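Local coordinates for protein cytochrome c, putative (Shewanella oneidensis, PDB 1SP3) that carries eight covalently attached c-type hemes and probably acts as a respiratory oxidoreductase that reduces tetrathionate, at residues H269-Q272 / G276-V279; L364-G369 / I381-E386; L368-E371 / T375-E378. One frame throughout, in Å; residues are numbered along the deposited sequence.

Contact 1. Residues H269-Q272 / G276-V279; sequences HTYQ and GNFV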
loop_
_atom_site.group_PDB
_atom_site.type_symbol
_atom_site.label_atom_id
_atom_site.label_comp_id
_atom_site.label_asym_id
_atom_site.label_seq_id
_atom_site.Cartn_x
_atom_site.Cartn_y
_atom_site.Cartn_z
ATOM N N HIS A 269 16.901 -4.770 11.380
ATOM C CA HIS A 269 17.711 -5.813 10.803
ATOM C C HIS A 269 18.163 -5.451 9.422
ATOM O O HIS A 269 17.396 -4.911 8.673
ATOM C CB HIS A 269 16.939 -7.142 10.928
ATOM C CG HIS A 269 17.110 -7.762 12.288
ATOM N ND1 HIS A 269 18.344 -8.196 12.754
ATOM C CD2 HIS A 269 16.234 -7.948 13.306
ATOM C CE1 HIS A 269 18.207 -8.650 13.993
ATOM N NE2 HIS A 269 16.942 -8.505 14.352
ATOM N N THR A 270 19.448 -5.586 9.145
ATOM C CA THR A 270 19.894 -5.469 7.768
ATOM C C THR A 270 20.005 -6.850 7.104
ATOM O O THR A 270 20.188 -6.921 5.911
ATOM C CB THR A 270 21.239 -4.754 7.658
ATOM O OG1 THR A 270 22.103 -5.324 8.640
ATOM C CG2 THR A 270 21.099 -3.286 8.073
ATOM N N TYR A 271 20.068 -7.902 7.911
ATOM C CA TYR A 271 20.081 -9.277 7.422
ATOM C C TYR A 271 19.148 -10.150 8.283
ATOM O O TYR A 271 19.181 -10.044 9.495
ATOM C CB TYR A 271 21.480 -9.935 7.410
ATOM C CG TYR A 271 21.337 -11.337 6.819
ATOM C CD1 TYR A 271 21.109 -11.498 5.475
ATOM C CD2 TYR A 271 21.306 -12.481 7.623
ATOM C CE1 TYR A 271 20.922 -12.730 4.924
ATOM C CE2 TYR A 271 21.153 -13.745 7.047
ATOM C CZ TYR A 271 20.963 -13.841 5.682
ATOM O OH TYR A 271 20.746 -15.053 5.044
ATOM N N GLN A 272 18.320 -10.979 7.655
ATOM C CA GLN A 272 17.652 -12.036 8.391
ATOM C C GLN A 272 17.646 -13.253 7.533
ATOM O O GLN A 272 17.419 -13.161 6.301
ATOM C CB GLN A 272 16.202 -11.659 8.702
ATOM C CG GLN A 272 16.108 -10.596 9.779
ATOM C CD GLN A 272 14.655 -10.311 10.125
ATOM O OE1 GLN A 272 14.206 -10.741 11.165
ATOM N NE2 GLN A 272 13.917 -9.612 9.233
ATOM N N GLY A 276 16.483 -12.214 3.859
ATOM C CA GLY A 276 17.536 -11.680 2.972
ATOM C C GLY A 276 18.073 -10.364 3.529
ATOM O O GLY A 276 18.047 -10.181 4.707
ATOM N N ASN A 277 18.604 -9.468 2.697
ATOM C CA ASN A 277 19.150 -8.199 3.177
ATOM C C ASN A 277 18.203 -7.065 2.990
ATOM O O ASN A 277 17.488 -7.044 1.967
ATOM C CB ASN A 277 20.427 -7.824 2.434
ATOM C CG ASN A 277 21.639 -8.554 3.007
ATOM O OD1 ASN A 277 22.240 -8.090 3.939
ATOM N ND2 ASN A 277 21.888 -9.771 2.537
ATOM N N PHE A 278 18.220 -6.122 3.952
ATOM C CA PHE A 278 17.441 -4.886 3.928
ATOM C C PHE A 278 18.301 -3.604 4.000
ATOM O O PHE A 278 19.451 -3.604 4.507
ATOM C CB PHE A 278 16.539 -4.845 5.150
ATOM C CG PHE A 278 15.677 -6.057 5.348
ATOM C CD1 PHE A 278 15.603 -6.652 6.610
ATOM C CD2 PHE A 278 14.924 -6.576 4.330
ATOM C CE1 PHE A 278 14.790 -7.772 6.797
ATOM C CE2 PHE A 278 14.124 -7.672 4.500
ATOM C CZ PHE A 278 14.036 -8.272 5.733
ATOM N N VAL A 279 17.772 -2.522 3.427
ATOM C CA VAL A 279 18.291 -1.173 3.668
ATOM C C VAL A 279 17.061 -0.358 4.144
ATOM O O VAL A 279 15.979 -0.463 3.580
ATOM C CB VAL A 279 18.943 -0.575 2.389
ATOM C CG1 VAL A 279 19.513 0.842 2.657
ATOM C CG2 VAL A 279 20.092 -1.524 1.828
#

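Contact 2. Residues L364-G369 / I381-E386; sequences LAAKLG and IKYSGE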
loop_
_atom_site.group_PDB
_atom_site.type_symbol
_atom_site.label_atom_id
_atom_site.label_comp_id
_atom_site.label_asym_id
_atom_site.label_seq_id
_atom_site.Cartn_x
_atom_site.Cartn_y
_atom_site.Cartn_z
ATOM N N LEU A 364 11.015 -26.155 -3.127
ATOM C CA LEU A 364 9.785 -26.542 -2.443
ATOM C C LEU A 364 8.846 -25.319 -2.283
ATOM O O LEU A 364 7.654 -25.413 -2.572
ATOM C CB LEU A 364 10.160 -27.022 -1.042
ATOM C CG LEU A 364 9.352 -28.060 -0.217
ATOM C CD1 LEU A 364 9.228 -27.732 1.285
ATOM C CD2 LEU A 364 8.023 -28.603 -0.842
ATOM N N ALA A 365 9.369 -24.188 -1.791
ATOM C CA ALA A 365 8.534 -22.972 -1.682
ATOM C C ALA A 365 7.965 -22.553 -3.051
ATOM O O ALA A 365 6.769 -22.297 -3.188
ATOM C CB ALA A 365 9.270 -21.843 -0.954
ATOM N N ALA A 366 8.788 -22.585 -4.087
ATOM C CA ALA A 366 8.316 -22.317 -5.455
ATOM C C ALA A 366 7.244 -23.260 -5.940
ATOM O O ALA A 366 6.230 -22.821 -6.540
ATOM C CB ALA A 366 9.499 -22.363 -6.461
ATOM N N LYS A 367 7.472 -24.565 -5.714
ATOM C CA LYS A 367 6.553 -25.604 -6.202
ATOM C C LYS A 367 5.204 -25.428 -5.494
ATOM O O LYS A 367 4.116 -25.375 -6.119
ATOM C CB LYS A 367 7.133 -27.013 -5.905
ATOM C CG LYS A 367 6.077 -28.205 -5.958
ATOM C CD LYS A 367 6.580 -29.537 -5.150
ATOM C CE LYS A 367 5.641 -30.804 -5.235
ATOM N NZ LYS A 367 4.691 -30.889 -4.090
ATOM N N LEU A 368 5.271 -25.325 -4.186
ATOM C CA LEU A 368 4.033 -25.186 -3.394
ATOM C C LEU A 368 3.290 -23.851 -3.631
ATOM O O LEU A 368 2.073 -23.853 -3.639
ATOM C CB LEU A 368 4.296 -25.417 -1.900
ATOM C CG LEU A 368 4.737 -26.823 -1.442
ATOM C CD1 LEU A 368 5.114 -26.743 0.089
ATOM C CD2 LEU A 368 3.609 -27.956 -1.755
ATOM N N GLY A 369 4.021 -22.750 -3.867
ATOM C CA GLY A 369 3.428 -21.444 -4.143
ATOM C C GLY A 369 2.834 -21.411 -5.562
ATOM O O GLY A 369 1.783 -20.827 -5.817
ATOM N N ILE A 381 0.425 -22.941 -16.015
ATOM C CA ILE A 381 1.832 -22.719 -15.668
ATOM C C ILE A 381 2.284 -23.701 -14.562
ATOM O O ILE A 381 1.656 -23.836 -13.520
ATOM C CB ILE A 381 2.098 -21.226 -15.291
ATOM C CG1 ILE A 381 2.016 -20.332 -16.542
ATOM C CG2 ILE A 381 3.475 -21.082 -14.612
ATOM C CD1 ILE A 381 1.632 -18.912 -16.256
ATOM N N LYS A 382 3.379 -24.405 -14.833
ATOM C CA LYS A 382 3.993 -25.268 -13.845
ATOM C C LYS A 382 5.372 -24.737 -13.522
ATOM O O LYS A 382 6.139 -24.355 -14.423
ATOM C CB LYS A 382 4.131 -26.708 -14.395
ATOM C CG LYS A 382 2.850 -27.559 -14.183
ATOM C CD LYS A 382 2.363 -28.220 -15.459
ATOM C CE LYS A 382 1.043 -28.951 -15.190
ATOM N NZ LYS A 382 1.327 -30.119 -14.282
ATOM N N TYR A 383 5.695 -24.775 -12.237
ATOM C CA TYR A 383 7.053 -24.516 -11.812
ATOM C C TYR A 383 7.964 -25.435 -12.624
ATOM O O TYR A 383 7.664 -26.657 -12.715
ATOM C CB TYR A 383 7.202 -24.798 -10.334
ATOM C CG TYR A 383 8.614 -24.655 -9.868
ATOM C CD1 TYR A 383 9.382 -23.598 -10.295
ATOM C CD2 TYR A 383 9.183 -25.580 -8.989
ATOM C CE1 TYR A 383 10.654 -23.454 -9.884
ATOM C CE2 TYR A 383 10.484 -25.431 -8.555
ATOM C CZ TYR A 383 11.211 -24.359 -8.995
ATOM O OH TYR A 383 12.530 -24.142 -8.600
ATOM N N SER A 384 9.045 -24.872 -13.205
ATOM C CA SER A 384 9.909 -25.705 -14.040
ATOM C C SER A 384 10.883 -26.563 -13.239
ATOM O O SER A 384 11.427 -27.508 -13.762
ATOM C CB SER A 384 10.638 -24.901 -15.127
ATOM O OG SER A 384 11.661 -24.150 -14.535
ATOM N N GLY A 385 11.102 -26.221 -11.965
ATOM C CA GLY A 385 12.098 -26.911 -11.193
ATOM C C GLY A 385 13.414 -26.173 -11.089
ATOM O O GLY A 385 14.238 -26.598 -10.370
ATOM N N GLU A 386 13.577 -25.066 -11.796
ATOM C CA GLU A 386 14.788 -24.260 -11.763
ATOM C C GLU A 386 14.441 -22.783 -11.384
ATOM O O GLU A 386 13.562 -22.150 -11.989
ATOM C CB GLU A 386 15.423 -24.251 -13.157
ATOM C CG GLU A 386 16.335 -25.418 -13.524
ATOM C CD GLU A 386 17.266 -25.020 -14.675
ATOM O OE1 GLU A 386 18.391 -24.495 -14.389
ATOM O OE2 GLU A 386 16.869 -25.180 -15.865
#

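Contact 3. Residues L368-E371 / T375-E378; sequences LGME and TMLE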
loop_
_atom_site.group_PDB
_atom_site.type_symbol
_atom_site.label_atom_id
_atom_site.label_comp_id
_atom_site.label_asym_id
_atom_site.label_seq_id
_atom_site.Cartn_x
_atom_site.Cartn_y
_atom_site.Cartn_z
ATOM N N LEU A 368 5.271 -25.325 -4.186
ATOM C CA LEU A 368 4.033 -25.186 -3.394
ATOM C C LEU A 368 3.290 -23.851 -3.631
ATOM O O LEU A 368 2.073 -23.853 -3.639
ATOM C CB LEU A 368 4.296 -25.417 -1.900
ATOM C CG LEU A 368 4.737 -26.823 -1.442
ATOM C CD1 LEU A 368 5.114 -26.743 0.089
ATOM C CD2 LEU A 368 3.609 -27.956 -1.755
ATOM N N GLY A 369 4.021 -22.750 -3.867
ATOM C CA GLY A 369 3.428 -21.444 -4.143
ATOM C C GLY A 369 2.834 -21.411 -5.562
ATOM O O GLY A 369 1.783 -20.827 -5.817
ATOM N N MET A 370 3.501 -22.032 -6.515
ATOM C CA MET A 370 2.936 -22.100 -7.871
ATOM C C MET A 370 1.727 -23.028 -8.028
ATOM O O MET A 370 0.810 -22.732 -8.813
ATOM C CB MET A 370 4.004 -22.454 -8.890
ATOM C CG MET A 370 5.143 -21.381 -8.939
ATOM S SD MET A 370 4.579 -19.798 -9.638
ATOM C CE MET A 370 5.197 -20.179 -11.303
ATOM N N GLU A 371 1.734 -24.153 -7.308
ATOM C CA GLU A 371 0.561 -25.037 -7.328
ATOM C C GLU A 371 -0.591 -24.445 -6.567
ATOM O O GLU A 371 -1.684 -24.913 -6.691
ATOM C CB GLU A 371 0.832 -26.415 -6.734
ATOM C CG GLU A 371 1.920 -27.203 -7.407
ATOM C CD GLU A 371 2.304 -28.399 -6.540
ATOM O OE1 GLU A 371 1.793 -28.482 -5.370
ATOM O OE2 GLU A 371 3.085 -29.256 -7.039
ATOM N N THR A 375 -4.093 -17.905 -10.676
ATOM C CA THR A 375 -3.732 -17.507 -12.024
ATOM C C THR A 375 -2.731 -18.468 -12.706
ATOM O O THR A 375 -2.902 -18.750 -13.894
ATOM C CB THR A 375 -3.233 -16.066 -12.091
ATOM O OG1 THR A 375 -3.327 -15.497 -10.788
ATOM C CG2 THR A 375 -4.197 -15.184 -12.865
ATOM N N MET A 376 -1.722 -18.988 -11.986
ATOM C CA MET A 376 -0.764 -19.900 -12.596
ATOM C C MET A 376 -1.543 -21.130 -13.144
ATOM O O MET A 376 -1.321 -21.561 -14.279
ATOM C CB MET A 376 0.300 -20.337 -11.627
ATOM C CG MET A 376 1.164 -19.226 -11.074
ATOM S SD MET A 376 1.892 -18.145 -12.334
ATOM C CE MET A 376 3.062 -16.996 -11.189
ATOM N N LEU A 377 -2.454 -21.639 -12.315
ATOM C CA LEU A 377 -3.296 -22.785 -12.630
ATOM C C LEU A 377 -4.163 -22.533 -13.849
ATOM O O LEU A 377 -4.173 -23.328 -14.792
ATOM C CB LEU A 377 -4.171 -23.076 -11.420
ATOM C CG LEU A 377 -3.394 -23.722 -10.266
ATOM C CD1 LEU A 377 -4.312 -23.754 -9.092
ATOM C CD2 LEU A 377 -2.870 -25.148 -10.683
ATOM N N GLU A 378 -4.853 -21.393 -13.836
ATOM C CA GLU A 378 -5.619 -20.911 -14.981
ATOM C C GLU A 378 -4.825 -20.880 -16.256
ATOM O O GLU A 378 -5.388 -21.126 -17.314
ATOM C CB GLU A 378 -6.198 -19.513 -14.743
ATOM C CG GLU A 378 -7.707 -19.515 -14.552
ATOM C CD GLU A 378 -8.520 -19.463 -15.877
ATOM O OE1 GLU A 378 -7.974 -19.744 -16.997
ATOM O OE2 GLU A 378 -9.742 -19.138 -15.796
#

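Contact 1. Residues H269-Q272 / G276-V279
Three backbone hydrogen bonds join the antiparallel segments Thr270-Gln272 and Gly276-Phe278 as a beta hairpin: Phe278 N to Thr270 O (2.9 Å), Gln272 N to Gly276 O (3.1 Å) and Gly276 N to Gln272 O (2.8 Å). Gln272 and Gly276 form the hydrogen-bonded pair, Tyr271 and Asn277 the non-hydrogen-bonded one next to it. Asn277 CA adds a CA-H...O contact to Thr270 O at 3.2 Å. With phi at 112°, a CB on Gly276 would run into the carbonyl oxygen of the residue before it.

Tyr271 has CG anti to its own nitrogen (chi1 -178°), which sets the CD1 side of the ring beside the Asn277 amide; Asn277 CG lies in the ring plane, at the edge. Beyond the hairpin, the Tyr271 hydroxyl bonds to Thr254 O and Asp257 N. With alanine in place of Asn277, the edge of Tyr271 would probably lose its amide neighbour and a gap open beside Thr270 O. Near the Phe278 ring the approach is again at the edge: His269 O lies 3.2 Å from Phe278 CD1, and Gln272 NE2 sits 3.2 Å from Phe278 CE1, with amide and ring planes 65° apart. Lys247 makes a cation-pi contact with the same ring, and Trp250 meets it edge-to-face.

Backbone bonds therefore fix the register, while the positive C-H edge of Phe278 probably favours His269 O, which also accepts a hydrogen bond from Trp280 NE1; Gln272 NE2 lies at that edge as a plain close contact.

Contact 2. Residues L364-G369 / I381-E386
Tyr383 lays its ring against Ala366 in a helix-to-loop CH-pi contact, joining helix 362-372 to the chain that leads into strand 387-397. The CH-pi evidence is direct: Ala366 CB stands 3.7 Å from the centroid of the Tyr383 ring and 12° off the ring normal, so the methyl is over the middle of the face. With chi1 at 175° the Tyr383 ring swings out opposite its backbone N, and the bond from its CA to CB already points at the helix.

Van der Waals contact extends this by one residue. Lys367 meets the ring mainly through its main chain, Lys367 CA lying 3.8 Å from Tyr383 CD2 in an oblique approach, and the end of the lysine leads away from the loop.

The polar contribution comes from residues outside the two segments. The Tyr383 hydroxyl is hydrogen-bonded to Asn363 ND2 on the same helix, which ties the far end of the ring and should limit its rocking over the alanine. On the loop side, Ser384 OG bonds to Asp339 and Glu386 forms a salt bridge with Lys341.

The second face of the tyrosine is occupied from within the loop, Gly385 N lying 3.3 Å above the ring plane, over its centre.

Contact 3. Residues L368-E371 / T375-E378
Met370 and Met376 meet through their thioether ends, the closest approach in this packing of two consecutive helices, 362-372 and 374-378, which have Asn373 between them and lie away from the heme-binding residues. Met370 SD lies 3.5 Å from Met376 CE and 3.7 Å from Met376 CG, so the sulfur rests against two carbons of its partner. The methyls also meet, Met370 CE to Met376 CE being 3.8 Å. Both chains turn at the second torsion, Met370 with chi2 -69° and Met376 with chi2 -51°, and the two side chains pass each other at a slant. In Met370 this folding matters because its CB does not aim at the other helix; the bend brings the sulfur across.

At the more exposed edge, Leu377 CD1 reaches the backbone, lying 3.7 Å from Glu371 O. The CB of Glu371 points away from the second helix, and its carboxylate has a long, weak ion pair with Lys367.

One shell out, Asn373 positions the second helix: its OD1 is hydrogen-bonded to Met376 N and to Thr375 OG1, holding the first turn from which Met376 projects. The Met370 side chain also touches Ile346, Thr347 and Ile381 in neighbouring loops.

The two segments are joined by dispersion between polarisable sulfurs and methyls. Such contacts are weakly directional, so the methionine pair probably tolerates small shifts without dictating a single orientation.

Overall arrangement
Contacts 2 and 3 share helix 362-372 and touch: their centres are 8 Å apart, Ile381 N probably hydrogen-bonds to Met376 O at 2.8 Å, and Ile381 CG2 packs on Met370 CE at 3.8 Å. Contact 1 stands apart, its centre 25 Å from that of contact 2 and 28 Å from that of contact 3, in the hairpin of the mixed sheet. Three of the residues touching in contact 1 are buried and none is exposed, whereas contacts 2 and 3 include exposed ones and lie nearer the surface. Their chemistry follows their elements: main-chain bonding between strands in contact 1, a tyrosine face on a helix in contact 2, and methionine dispersion between successive helices in contact 3.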